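Local atomic coordinates of alkylpurine DNA glycosylase AlkC (Pseudomonas fluorescens, PDB entry 5VHV), a protein that removes alkylated purine bases from DNA as a repair glycosylase, selecting the damage without flipping the nucleotide out of the helix. Residues Ala18-Ala23 against Ala76-Ser81; Ala37-Ala42 against Met50-Glu55; Ser56-Ile61 against Ala93-Asp98; Leu86-Tyr91 against Lys108-Phe113; His145-Ala150 against Lys182-Leu187. All coordinates share one frame; numbering follows the deposited sequence.

Interaction 1: residues Ala18-Ala23 against Ala76-Ser81; sequences ASEMTA and APRLNS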
# COMPACT_ATOMS: atom_id res chain seq x y z
N ALA A 18 15.92 20.02 -16.93
CA ALA A 18 16.17 20.80 -18.15
C ALA A 18 17.58 20.56 -18.68
O ALA A 18 17.78 20.45 -19.89
CB ALA A 18 15.96 22.29 -17.87
N SER A 19 18.58 20.49 -17.79
CA SER A 19 19.95 20.28 -18.25
C SER A 19 20.11 18.91 -18.90
O SER A 19 20.79 18.77 -19.93
CB SER A 19 20.92 20.42 -17.07
OG SER A 19 20.82 21.71 -16.50
N GLU A 20 19.49 17.88 -18.32
CA GLU A 20 19.60 16.56 -18.92
C GLU A 20 18.79 16.47 -20.21
O GLU A 20 19.18 15.76 -21.14
CB GLU A 20 19.15 15.50 -17.91
CG GLU A 20 20.05 15.44 -16.66
CD GLU A 20 21.51 15.19 -16.96
OE1 GLU A 20 21.82 14.45 -17.91
OE2 GLU A 20 22.35 15.75 -16.23
N MET A 21 17.68 17.22 -20.30
CA MET A 21 16.95 17.28 -21.57
C MET A 21 17.81 17.93 -22.65
O MET A 21 17.80 17.49 -23.81
CB MET A 21 15.65 18.05 -21.42
CG MET A 21 14.44 17.23 -21.01
SD MET A 21 14.01 15.92 -22.19
CE MET A 21 13.97 16.77 -23.75
N THR A 22 18.50 19.02 -22.31
CA THR A 22 19.41 19.64 -23.26
C THR A 22 20.49 18.67 -23.70
O THR A 22 20.93 18.69 -24.86
CB THR A 22 20.02 20.90 -22.64
OG1 THR A 22 19.03 21.93 -22.58
CG2 THR A 22 21.22 21.40 -23.43
N ALA A 23 20.95 17.81 -22.79
CA ALA A 23 21.99 16.85 -23.14
C ALA A 23 21.50 15.86 -24.19
O ALA A 23 22.26 15.49 -25.10
CB ALA A 23 22.50 16.10 -21.90
N ALA A 76 15.63 8.90 -19.44
CA ALA A 76 15.34 8.12 -18.24
C ALA A 76 16.57 7.75 -17.43
O ALA A 76 16.59 8.03 -16.23
CB ALA A 76 14.52 6.88 -18.63
N PRO A 77 17.64 7.17 -18.01
CA PRO A 77 18.82 6.82 -17.19
C PRO A 77 19.62 8.01 -16.68
O PRO A 77 20.48 7.83 -15.81
CB PRO A 77 19.65 5.95 -18.14
CG PRO A 77 19.23 6.38 -19.52
CD PRO A 77 17.76 6.68 -19.39
N ARG A 78 19.39 9.22 -17.19
CA ARG A 78 20.10 10.41 -16.75
C ARG A 78 19.49 11.06 -15.52
O ARG A 78 20.13 11.92 -14.91
CB ARG A 78 20.16 11.44 -17.88
CG ARG A 78 20.63 10.87 -19.21
CD ARG A 78 20.76 11.95 -20.27
NE ARG A 78 21.82 12.88 -19.93
CZ ARG A 78 23.04 12.88 -20.45
NH1 ARG A 78 23.39 12.01 -21.39
NH2 ARG A 78 23.93 13.77 -20.03
N LEU A 79 18.26 10.67 -15.15
CA LEU A 79 17.58 11.27 -14.00
C LEU A 79 18.12 10.69 -12.70
O LEU A 79 18.40 9.49 -12.61
CB LEU A 79 16.08 11.04 -14.09
CG LEU A 79 15.40 11.65 -15.32
CD1 LEU A 79 13.91 11.37 -15.31
CD2 LEU A 79 15.64 13.14 -15.39
N ASN A 80 18.27 11.56 -11.70
CA ASN A 80 18.88 11.20 -10.42
C ASN A 80 17.89 10.76 -9.35
O ASN A 80 18.28 10.63 -8.19
CB ASN A 80 19.73 12.36 -9.89
CG ASN A 80 18.93 13.64 -9.62
OD1 ASN A 80 17.70 13.61 -9.43
ND2 ASN A 80 19.63 14.77 -9.60
N SER A 81 16.63 10.50 -9.72
CA SER A 81 15.59 10.12 -8.76
C SER A 81 14.54 9.23 -9.41
O SER A 81 13.99 9.57 -10.45
CB SER A 81 14.91 11.36 -8.18
OG SER A 81 13.69 11.00 -7.54
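Glu20, on helix 11-24, holds Arg78 of the loop after helix 65-75 by a salt bridge made through one carboxylate oxygen. Arg78 NE gives the stronger bond, 2.6 Å to Glu20 OE1 with an N-H...O angle of 157°. Arg78 NH2 adds a weak, more bent one to the same Glu20 OE1 at 3.1 Å. That oxygen lies at the edge of the guanidinium, close to its plane, where both NE and NH2 can reach it; the carboxylate is turned 21° from the guanidinium plane. One turn further along the helix, Ala23 sets its methyl over a face of the guanidinium, with Ala23 CB 3.3 Å from Arg78 NH2; a small residue suits this place because the flat group can lie close above it.

Bends carry both charges there: the Glu20 chain folds at chi2, while Arg78 runs extended at chi2 and turns at chi3 (66°). Beside this pair, Arg78 also touches Val24, and Asn80 OD1 accepts a hydrogen bond from Arg13, tying the same loop to the same helix a second time. Since the contact lies at the surface, solvent probably screens the two charges and weakens their attraction.

Interaction 2: residues Ala37-Ala42 against Met50-Glu55; sequences AKAGLA and MARVSE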
# COMPACT_ATOMS: atom_id res chain seq x y z
N ALA A 37 7.10 25.41 -16.08
CA ALA A 37 7.05 24.53 -14.92
C ALA A 37 7.00 25.31 -13.60
O ALA A 37 6.35 24.86 -12.65
CB ALA A 37 8.26 23.60 -14.92
N LYS A 38 7.63 26.48 -13.55
CA LYS A 38 7.78 27.20 -12.29
C LYS A 38 6.56 28.01 -11.89
O LYS A 38 6.49 28.45 -10.74
CB LYS A 38 9.02 28.11 -12.35
CG LYS A 38 10.30 27.31 -12.33
CD LYS A 38 11.54 28.16 -12.04
CE LYS A 38 11.85 29.12 -13.14
NZ LYS A 38 13.13 29.88 -12.85
N ALA A 39 5.61 28.22 -12.80
CA ALA A 39 4.51 29.13 -12.53
C ALA A 39 3.62 28.56 -11.43
O ALA A 39 2.98 27.52 -11.61
CB ALA A 39 3.72 29.39 -13.81
N GLY A 40 3.57 29.24 -10.28
CA GLY A 40 2.78 28.75 -9.16
C GLY A 40 3.34 27.52 -8.47
O GLY A 40 2.60 26.82 -7.78
N LEU A 41 4.63 27.25 -8.62
CA LEU A 41 5.22 26.01 -8.09
C LEU A 41 4.93 25.83 -6.61
O LEU A 41 4.61 24.72 -6.16
CB LEU A 41 6.73 26.03 -8.34
CG LEU A 41 7.55 24.82 -7.88
CD1 LEU A 41 7.17 23.59 -8.64
CD2 LEU A 41 9.03 25.09 -8.03
N ALA A 42 5.04 26.90 -5.82
CA ALA A 42 4.82 26.80 -4.38
C ALA A 42 3.41 26.33 -4.04
O ALA A 42 3.20 25.73 -2.98
CB ALA A 42 5.10 28.16 -3.72
N MET A 50 4.77 16.70 -10.33
CA MET A 50 5.11 15.61 -11.23
C MET A 50 4.38 15.74 -12.55
O MET A 50 4.99 15.68 -13.63
CB MET A 50 4.77 14.27 -10.55
CG MET A 50 5.13 13.04 -11.35
SD MET A 50 3.91 12.60 -12.58
CE MET A 50 2.57 11.94 -11.59
N ALA A 51 3.07 15.99 -12.49
CA ALA A 51 2.30 16.17 -13.72
C ALA A 51 2.75 17.41 -14.47
O ALA A 51 2.81 17.42 -15.71
CB ALA A 51 0.80 16.26 -13.41
N ARG A 52 3.04 18.48 -13.74
CA ARG A 52 3.45 19.74 -14.36
C ARG A 52 4.70 19.56 -15.22
O ARG A 52 4.79 20.12 -16.31
CB ARG A 52 3.66 20.80 -13.29
CG ARG A 52 4.23 22.15 -13.82
CD ARG A 52 3.26 22.92 -14.71
NE ARG A 52 2.14 23.50 -13.97
CZ ARG A 52 2.19 24.61 -13.25
NH1 ARG A 52 3.34 25.27 -13.16
NH2 ARG A 52 1.12 25.06 -12.62
N VAL A 53 5.67 18.75 -14.77
CA VAL A 53 6.88 18.56 -15.56
C VAL A 53 6.54 17.97 -16.93
O VAL A 53 7.05 18.40 -17.96
CB VAL A 53 7.89 17.66 -14.81
CG1 VAL A 53 9.03 17.27 -15.73
CG2 VAL A 53 8.42 18.39 -13.57
N SER A 54 5.67 16.96 -16.95
CA SER A 54 5.25 16.36 -18.21
C SER A 54 4.53 17.37 -19.10
O SER A 54 4.80 17.45 -20.31
CB SER A 54 4.34 15.15 -17.91
OG SER A 54 3.63 14.72 -19.05
N GLU A 55 3.62 18.15 -18.52
CA GLU A 55 2.90 19.16 -19.29
C GLU A 55 3.85 20.21 -19.85
O GLU A 55 3.67 20.70 -20.96
CB GLU A 55 1.86 19.84 -18.41
CG GLU A 55 0.81 18.89 -17.89
CD GLU A 55 -0.03 19.49 -16.78
OE1 GLU A 55 0.18 20.68 -16.47
OE2 GLU A 55 -0.91 18.78 -16.23
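Ala37, in the last turn of helix 30-38, meets Arg52 of helix 46-60 both through its carbonyl and through its small side chain. The helices come near here: the CA atoms of Ala37 and Val53 are 6.0 Å apart, a spacing that favours alanine. Ala37 O takes a weak bond from Arg52 NH1 at 3.1 Å, and the aliphatic part of the arginine lies alongside, with Arg52 CG 3.6 Å from Ala37 O. Lys38 then begins a type II beta turn that ends at Leu41, closed by the bond from Leu41 N to Lys38 O. Ala39 supplies the main acceptor: Arg52 NH1 reaches Ala39 O at 2.8 Å, with an N-H...O angle of 164°, and the oxygen lies almost exactly in the guanidinium plane. Arg52 NH2 adds a weak bond to Ala39 O at 3.2 Å. Gly40 follows with positive phi (72°), which glycine accepts readily at this position of a type II turn.

Arg52 leaves its helix with CG anti to the backbone N (chi1 174°) and folds at chi2 and chi3, which turns its guanidinium edge toward the two carbonyls. A long side chain with several N-H groups suits the task of binding two carbonyls at once, one in the last helical turn of helix 30-38 and one in the type II turn that follows, where the chain heads toward helix 46-60 in its helical N-terminal part.

Interaction 3: residues Ser56-Ile61 against Ala93-Asp98; sequences SLHAVI and ASYGRD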
# COMPACT_ATOMS: atom_id res chain seq x y z
N SER A 56 4.83 20.61 -19.05
CA SER A 56 5.76 21.64 -19.49
C SER A 56 6.61 21.14 -20.64
O SER A 56 6.87 21.88 -21.60
CB SER A 56 6.66 22.07 -18.33
OG SER A 56 5.88 22.56 -17.25
N LEU A 57 7.04 19.88 -20.57
CA LEU A 57 7.77 19.30 -21.69
C LEU A 57 6.90 19.30 -22.94
O LEU A 57 7.34 19.72 -24.02
CB LEU A 57 8.23 17.88 -21.36
CG LEU A 57 9.33 17.79 -20.31
CD1 LEU A 57 9.47 16.35 -19.84
CD2 LEU A 57 10.64 18.32 -20.83
N HIS A 58 5.65 18.85 -22.81
CA HIS A 58 4.77 18.82 -23.98
C HIS A 58 4.54 20.21 -24.55
O HIS A 58 4.39 20.38 -25.77
CB HIS A 58 3.43 18.17 -23.62
CG HIS A 58 2.61 17.84 -24.82
ND1 HIS A 58 1.75 18.74 -25.42
CD2 HIS A 58 2.57 16.72 -25.58
CE1 HIS A 58 1.20 18.18 -26.48
NE2 HIS A 58 1.68 16.95 -26.60
N ALA A 59 4.50 21.23 -23.68
CA ALA A 59 4.20 22.59 -24.14
C ALA A 59 5.33 23.18 -24.98
O ALA A 59 5.07 24.02 -25.85
CB ALA A 59 3.90 23.50 -22.96
N VAL A 60 6.58 22.78 -24.75
CA VAL A 60 7.71 23.47 -25.37
C VAL A 60 8.48 22.63 -26.38
O VAL A 60 9.36 23.18 -27.06
CB VAL A 60 8.68 24.02 -24.30
CG1 VAL A 60 7.90 24.85 -23.27
CG2 VAL A 60 9.47 22.92 -23.62
N ILE A 61 8.18 21.34 -26.53
CA ILE A 61 8.94 20.47 -27.42
C ILE A 61 8.23 20.44 -28.78
O ILE A 61 7.09 19.95 -28.86
CB ILE A 61 9.08 19.06 -26.85
CG1 ILE A 61 10.02 19.10 -25.63
CG2 ILE A 61 9.58 18.09 -27.91
CD1 ILE A 61 10.17 17.78 -24.88
N ALA A 93 0.75 8.39 -20.46
CA ALA A 93 -0.69 8.35 -20.20
C ALA A 93 -1.40 9.59 -20.71
O ALA A 93 -2.55 9.52 -21.16
CB ALA A 93 -0.95 8.18 -18.71
N SER A 94 -0.72 10.74 -20.67
CA SER A 94 -1.33 12.00 -21.09
C SER A 94 -1.46 12.08 -22.61
O SER A 94 -2.50 12.51 -23.12
CB SER A 94 -0.50 13.19 -20.58
OG SER A 94 -0.50 13.27 -19.15
N TYR A 95 -0.41 11.72 -23.34
CA TYR A 95 -0.31 12.04 -24.76
C TYR A 95 -0.28 10.81 -25.66
O TYR A 95 -0.27 10.96 -26.89
CB TYR A 95 0.94 12.91 -25.01
CG TYR A 95 0.95 14.10 -24.06
CD1 TYR A 95 -0.08 15.04 -24.08
CD2 TYR A 95 1.93 14.24 -23.11
CE1 TYR A 95 -0.10 16.11 -23.18
CE2 TYR A 95 1.93 15.31 -22.20
CZ TYR A 95 0.91 16.23 -22.24
OH TYR A 95 0.93 17.25 -21.32
N GLY A 96 -0.31 9.60 -25.09
CA GLY A 96 -0.16 8.37 -25.83
C GLY A 96 -1.41 7.54 -26.03
O GLY A 96 -1.31 6.39 -26.48
N ARG A 97 -2.60 8.09 -25.77
CA ARG A 97 -3.84 7.31 -25.80
C ARG A 97 -4.16 6.75 -27.19
O ARG A 97 -4.80 5.69 -27.30
CB ARG A 97 -5.01 8.16 -25.32
CG ARG A 97 -5.00 8.59 -23.85
CD ARG A 97 -6.30 9.37 -23.54
NE ARG A 97 -6.31 10.04 -22.24
CZ ARG A 97 -6.88 9.58 -21.13
NH1 ARG A 97 -7.52 8.41 -21.13
NH2 ARG A 97 -6.83 10.28 -20.01
N ASP A 98 -3.78 7.46 -28.26
CA ASP A 98 -4.06 7.03 -29.64
C ASP A 98 -2.85 6.36 -30.30
O ASP A 98 -2.81 6.24 -31.53
CB ASP A 98 -4.53 8.20 -30.51
CG ASP A 98 -5.10 7.73 -31.87
OD1 ASP A 98 -5.96 6.82 -31.86
OD2 ASP A 98 -4.68 8.24 -32.94
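His58 and Tyr95 make the whole contact, an aromatic stack between the C-terminal turns of two helices. Their rings lie face to face, with centroids 3.8 Å apart and planes inclined by 18°. His58 CD2 sits over the centre of the Tyr95 ring and is 3.4 Å from Tyr95 CG. In the other direction the overlap is displaced: Tyr95 CE1 lies above the histidine face toward its rim. Flat, polarisable rings suit a surface position where two helix ends must meet across a CA spacing of 8.5 Å.

Van der Waals contact of the histidine methylene extends the stack: His58 CB lies 3.5 Å from Tyr95 CZ, and as near to Tyr95 OH. The imidazole reaches the tyrosine face because CG lies opposite the backbone N (chi1 -167°). The opposite face of the Tyr95 ring is covered by Ser94 CB, its own neighbour in sequence, so the ring is held between a serine methylene and a histidine. Were Tyr95 replaced by alanine, the imidazole would probably lose its stacking partner and be free to turn, and a gap would open between the helix ends.

Tyr91, one turn earlier, meets Tyr95 edge-to-face and touches His58 as well. The stack thus joins the end of helix 46-60 to the end of helix 87-95, while helix 30-38 packs against Ser56, Leu57 and Ala59 and helix 119-126 against Ala93.

Interaction 4: residues Leu86-Tyr91 against Lys108-Phe113; sequences LFLPHY and KYFTTF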
# COMPACT_ATOMS: atom_id res chain seq x y z
N LEU A 86 8.63 9.42 -12.26
CA LEU A 86 7.19 9.22 -12.50
C LEU A 86 6.64 10.11 -13.61
O LEU A 86 5.61 9.76 -14.20
CB LEU A 86 6.39 9.47 -11.22
CG LEU A 86 6.57 8.49 -10.07
CD1 LEU A 86 5.91 9.02 -8.79
CD2 LEU A 86 6.02 7.14 -10.43
N PHE A 87 7.27 11.25 -13.92
CA PHE A 87 6.69 12.08 -14.97
C PHE A 87 6.82 11.43 -16.34
O PHE A 87 6.05 11.77 -17.25
CB PHE A 87 7.26 13.50 -14.97
CG PHE A 87 8.67 13.64 -15.54
CD1 PHE A 87 8.88 13.66 -16.91
CD2 PHE A 87 9.74 13.82 -14.69
CE1 PHE A 87 10.17 13.80 -17.42
CE2 PHE A 87 11.03 13.98 -15.18
CZ PHE A 87 11.25 13.97 -16.56
N LEU A 88 7.72 10.46 -16.50
CA LEU A 88 7.86 9.82 -17.81
C LEU A 88 6.64 8.96 -18.12
O LEU A 88 6.02 9.16 -19.17
CB LEU A 88 9.16 9.02 -17.86
CG LEU A 88 10.41 9.88 -17.69
CD1 LEU A 88 11.60 8.98 -17.35
CD2 LEU A 88 10.64 10.68 -18.96
N PRO A 89 6.23 8.01 -17.28
CA PRO A 89 4.95 7.33 -17.55
C PRO A 89 3.77 8.28 -17.60
O PRO A 89 2.84 8.07 -18.39
CB PRO A 89 4.83 6.31 -16.40
CG PRO A 89 5.91 6.65 -15.45
CD PRO A 89 6.96 7.40 -16.15
N HIS A 90 3.80 9.36 -16.82
CA HIS A 90 2.70 10.32 -16.90
C HIS A 90 2.58 10.92 -18.29
O HIS A 90 1.47 11.09 -18.81
CB HIS A 90 2.88 11.45 -15.88
CG HIS A 90 1.70 12.36 -15.81
ND1 HIS A 90 0.53 12.01 -15.16
CD2 HIS A 90 1.47 13.57 -16.37
CE1 HIS A 90 -0.35 13.00 -15.30
NE2 HIS A 90 0.20 13.95 -16.03
N TYR A 91 3.72 11.24 -18.92
CA TYR A 91 3.69 11.76 -20.28
C TYR A 91 3.02 10.77 -21.22
O TYR A 91 2.20 11.14 -22.07
CB TYR A 91 5.13 12.09 -20.72
CG TYR A 91 5.21 12.70 -22.09
CD1 TYR A 91 5.14 11.89 -23.20
CD2 TYR A 91 5.37 14.08 -22.29
CE1 TYR A 91 5.17 12.40 -24.46
CE2 TYR A 91 5.40 14.60 -23.56
CZ TYR A 91 5.31 13.75 -24.64
OH TYR A 91 5.32 14.23 -25.93
N LYS A 108 6.42 -0.16 -20.25
CA LYS A 108 7.20 -1.31 -19.81
C LYS A 108 8.66 -0.92 -19.63
O LYS A 108 9.34 -1.41 -18.72
CB LYS A 108 7.08 -2.44 -20.83
CG LYS A 108 7.83 -3.70 -20.45
CD LYS A 108 7.85 -4.72 -21.59
CE LYS A 108 8.72 -5.90 -21.20
NZ LYS A 108 8.72 -6.98 -22.22
N TYR A 109 9.16 -0.06 -20.50
CA TYR A 109 10.53 0.44 -20.39
C TYR A 109 10.68 1.38 -19.19
O TYR A 109 11.60 1.22 -18.37
CB TYR A 109 10.91 1.16 -21.67
CG TYR A 109 12.22 1.91 -21.61
CD1 TYR A 109 13.42 1.24 -21.76
CD2 TYR A 109 12.25 3.28 -21.39
CE1 TYR A 109 14.65 1.93 -21.72
CE2 TYR A 109 13.46 3.98 -21.35
CZ TYR A 109 14.64 3.29 -21.53
OH TYR A 109 15.85 3.98 -21.46
N PHE A 110 9.81 2.38 -19.08
CA PHE A 110 9.93 3.38 -18.01
C PHE A 110 9.72 2.81 -16.61
O PHE A 110 10.26 3.35 -15.64
CB PHE A 110 8.93 4.52 -18.23
CG PHE A 110 9.26 5.46 -19.38
CD1 PHE A 110 10.57 5.88 -19.62
CD2 PHE A 110 8.25 5.95 -20.18
CE1 PHE A 110 10.85 6.74 -20.68
CE2 PHE A 110 8.51 6.84 -21.23
CZ PHE A 110 9.81 7.22 -21.49
N THR A 111 8.93 1.74 -16.47
CA THR A 111 8.55 1.29 -15.13
C THR A 111 9.77 0.82 -14.32
O THR A 111 9.74 0.90 -13.08
CB THR A 111 7.47 0.20 -15.20
OG1 THR A 111 6.74 0.16 -13.97
CG2 THR A 111 8.05 -1.17 -15.49
N THR A 112 10.85 0.38 -14.98
CA THR A 112 12.05 0.00 -14.24
C THR A 112 12.78 1.21 -13.64
O THR A 112 13.50 1.06 -12.65
CB THR A 112 13.01 -0.78 -15.14
OG1 THR A 112 13.52 0.06 -16.18
CG2 THR A 112 12.30 -1.98 -15.78
N PHE A 113 12.59 2.39 -14.19
CA PHE A 113 13.23 3.60 -13.68
C PHE A 113 12.44 4.25 -12.56
O PHE A 113 13.00 5.00 -11.76
CB PHE A 113 13.40 4.61 -14.84
CG PHE A 113 14.32 4.12 -15.91
CD1 PHE A 113 15.68 4.33 -15.80
CD2 PHE A 113 13.83 3.38 -16.99
CE1 PHE A 113 16.55 3.87 -16.77
CE2 PHE A 113 14.70 2.92 -17.96
CZ PHE A 113 16.06 3.15 -17.85
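Leu88 and Phe110 pack the start of helix 87-95 against the end of helix 100-110, inside the helical-repeat fold of the DNA alkylation repair family. The two side chains cross at about a right angle, with the leucine directed at the flat of the ring. Leu88 CB is 3.7 Å from the ring centroid of Phe110 and only 5° off the ring normal, a CH-pi contact placed almost exactly over the middle of the face. The branch adds to it, Leu88 CD1 lying 4.0 Å from Phe110 CD1. Leucine suits the place because its methylene meets the centre of the ring while a methyl extends the cover toward one side.

Phe110 has CG anti to its carbonyl carbon (chi1 -72°), which lays the ring across the base of Leu88. Pro89 approaches differently, crossing obliquely and meeting the root of the phenylalanine side chain. Near the start of the helix a proline probably costs little, because N-H groups there commonly have no helical carbonyl partner.

All three residues are buried, and the contact rests on apolar surface. Tyr73 meets Phe110 edge-to-face, and Ala76 and Leu79 press on Leu88 from the loop after helix 65-75. Leu86, just before these residues, lines the pocket of a bound polyether molecule. At the proline, the touch is between Pro89 CD and Phe110 CB, 4.1 Å apart.

Interaction 5: residues His145-Ala150 against Lys182-Leu187; sequences HVRRLA and KADSSL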
# COMPACT_ATOMS: atom_id res chain seq x y z
N HIS A 145 10.34 -6.01 -12.11
CA HIS A 145 9.64 -4.72 -12.14
C HIS A 145 8.41 -4.77 -13.02
O HIS A 145 7.39 -4.13 -12.72
CB HIS A 145 10.56 -3.61 -12.64
CG HIS A 145 11.70 -3.33 -11.74
ND1 HIS A 145 11.59 -2.49 -10.66
CD2 HIS A 145 12.98 -3.78 -11.74
CE1 HIS A 145 12.75 -2.43 -10.03
NE2 HIS A 145 13.61 -3.22 -10.66
N VAL A 146 8.47 -5.54 -14.10
CA VAL A 146 7.34 -5.62 -15.02
C VAL A 146 6.24 -6.50 -14.43
O VAL A 146 5.05 -6.17 -14.52
CB VAL A 146 7.85 -6.12 -16.38
CG1 VAL A 146 6.70 -6.35 -17.39
CG2 VAL A 146 8.89 -5.12 -16.94
N ARG A 147 6.60 -7.60 -13.77
CA ARG A 147 5.60 -8.42 -13.10
C ARG A 147 4.93 -7.65 -11.99
O ARG A 147 3.70 -7.73 -11.80
CB ARG A 147 6.23 -9.70 -12.56
CG ARG A 147 6.81 -10.62 -13.65
CD ARG A 147 7.01 -12.03 -13.17
NE ARG A 147 7.85 -12.16 -11.96
CZ ARG A 147 9.18 -12.04 -11.96
NH1 ARG A 147 9.84 -11.77 -13.08
NH2 ARG A 147 9.84 -12.19 -10.82
N ARG A 148 5.71 -6.88 -11.23
CA ARG A 148 5.13 -6.10 -10.14
C ARG A 148 4.13 -5.08 -10.65
O ARG A 148 3.07 -4.86 -10.04
CB ARG A 148 6.27 -5.45 -9.33
CG ARG A 148 5.82 -4.77 -8.04
CD ARG A 148 5.41 -3.30 -8.25
NE ARG A 148 5.25 -2.64 -6.95
CZ ARG A 148 4.95 -1.36 -6.78
NH1 ARG A 148 4.75 -0.56 -7.83
NH2 ARG A 148 4.85 -0.88 -5.53
N LEU A 149 4.44 -4.43 -11.77
CA LEU A 149 3.50 -3.51 -12.40
C LEU A 149 2.17 -4.19 -12.71
O LEU A 149 1.09 -3.60 -12.54
CB LEU A 149 4.12 -2.94 -13.67
CG LEU A 149 3.28 -2.03 -14.56
CD1 LEU A 149 2.83 -0.80 -13.76
CD2 LEU A 149 4.08 -1.58 -15.79
N ALA A 150 2.22 -5.43 -13.22
CA ALA A 150 1.00 -6.15 -13.59
C ALA A 150 0.05 -6.29 -12.40
O ALA A 150 -1.17 -6.12 -12.54
CB ALA A 150 1.38 -7.52 -14.16
N LYS A 182 1.58 -16.03 -7.41
CA LYS A 182 1.33 -16.40 -6.01
C LYS A 182 2.50 -17.13 -5.37
O LYS A 182 2.45 -17.42 -4.17
CB LYS A 182 0.09 -17.29 -5.90
CG LYS A 182 0.26 -18.71 -6.45
CD LYS A 182 -1.06 -19.46 -6.37
CE LYS A 182 -0.99 -20.84 -6.98
NZ LYS A 182 -0.83 -20.78 -8.46
N ALA A 183 3.53 -17.48 -6.15
CA ALA A 183 4.76 -18.03 -5.59
C ALA A 183 5.97 -17.33 -6.19
O ALA A 183 7.03 -17.94 -6.35
CB ALA A 183 4.85 -19.54 -5.83
N ASP A 184 5.84 -16.04 -6.50
CA ASP A 184 6.90 -15.33 -7.20
C ASP A 184 8.16 -15.28 -6.36
O ASP A 184 8.11 -15.14 -5.13
CB ASP A 184 6.45 -13.92 -7.56
CG ASP A 184 7.24 -13.33 -8.71
OD1 ASP A 184 8.37 -12.86 -8.47
OD2 ASP A 184 6.74 -13.38 -9.85
N SER A 185 9.32 -15.40 -7.03
CA SER A 185 10.60 -15.36 -6.35
C SER A 185 10.98 -13.97 -5.87
O SER A 185 11.88 -13.83 -5.04
CB SER A 185 11.70 -15.90 -7.28
OG SER A 185 11.80 -15.10 -8.45
N SER A 186 10.30 -12.93 -6.36
CA SER A 186 10.62 -11.54 -6.04
C SER A 186 9.78 -11.06 -4.86
O SER A 186 8.55 -11.06 -4.93
CB SER A 186 10.35 -10.64 -7.25
OG SER A 186 10.22 -9.27 -6.88
N LEU A 187 10.44 -10.59 -3.80
CA LEU A 187 9.71 -9.99 -2.68
C LEU A 187 8.88 -8.79 -3.14
O LEU A 187 7.76 -8.58 -2.68
CB LEU A 187 10.70 -9.56 -1.60
CG LEU A 187 10.10 -8.84 -0.39
CD1 LEU A 187 9.05 -9.68 0.31
CD2 LEU A 187 11.23 -8.45 0.58
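A two-pronged salt bridge joins helix 144-152 to an Asx turn that leads into helix 187-201. Arg147 comes side-on to the carboxylate of Asp184, using NE and one terminal nitrogen for a different oxygen each. Arg147 NE bonds to Asp184 OD2 at 2.7 Å, and Arg147 NH2 to Asp184 OD1 at 2.9 Å, the latter almost straight at 176°. Both oxygens use their syn lone pairs, and the two flat groups are 20° from coplanar, the geometry that matches two parallel N-H groups to one carboxylate.

Asp184 OD1 also receives the backbone N of Ser186 at 2.9 Å, on its anti lone pair, which closes the Asx turn. The carboxylate faces Arg147 because chi1 (-158°) sets CG opposite the backbone N, while this oxygen stays beside its own loop. Aspartate suits the site because its short chain can serve both partners, and these three bonds fix the group's rotation. An asparagine in its place would probably leave the charge of Arg147 without its mate and lose one of the two paired bonds.

The other terminal nitrogen, Arg147 NH1, donates to Asp141 O. Ser186, the N-cap of helix 187-201, caps Val189 N through OG, which also hydrogen-bonds to Glu144. Arg148, next to Arg147 on helix 144-152, forms a salt bridge with a DNA phosphate, so this brace lies next to the DNA-binding surface. An Asx turn running into a serine N-cap, held by an arginine, here ties helix 144-152 to the start of helix 187-201, across the helices that lie between them in sequence.

Interaction 4 is the buried apolar member of the set; interactions 1 and 3 lie at the surface, and interactions 2 and 5 are partly buried. Their chemistry follows: a ring face against aliphatic carbon inside, a single-oxygen ion pair and an aromatic stack outside, and arginines bound to carbonyls or to a carboxylate between. Helix 46-60 serves interactions 2 and 3, and helix 87-95 serves interactions 3 and 4. The first four lie close together, with interaction 1 touching interaction 3 through Met21 and Leu57 and interaction 4 through Ala76 and Leu88. Interaction 5 stands further along, joined to interaction 4 where Thr111 meets Leu149, and closest to the DNA.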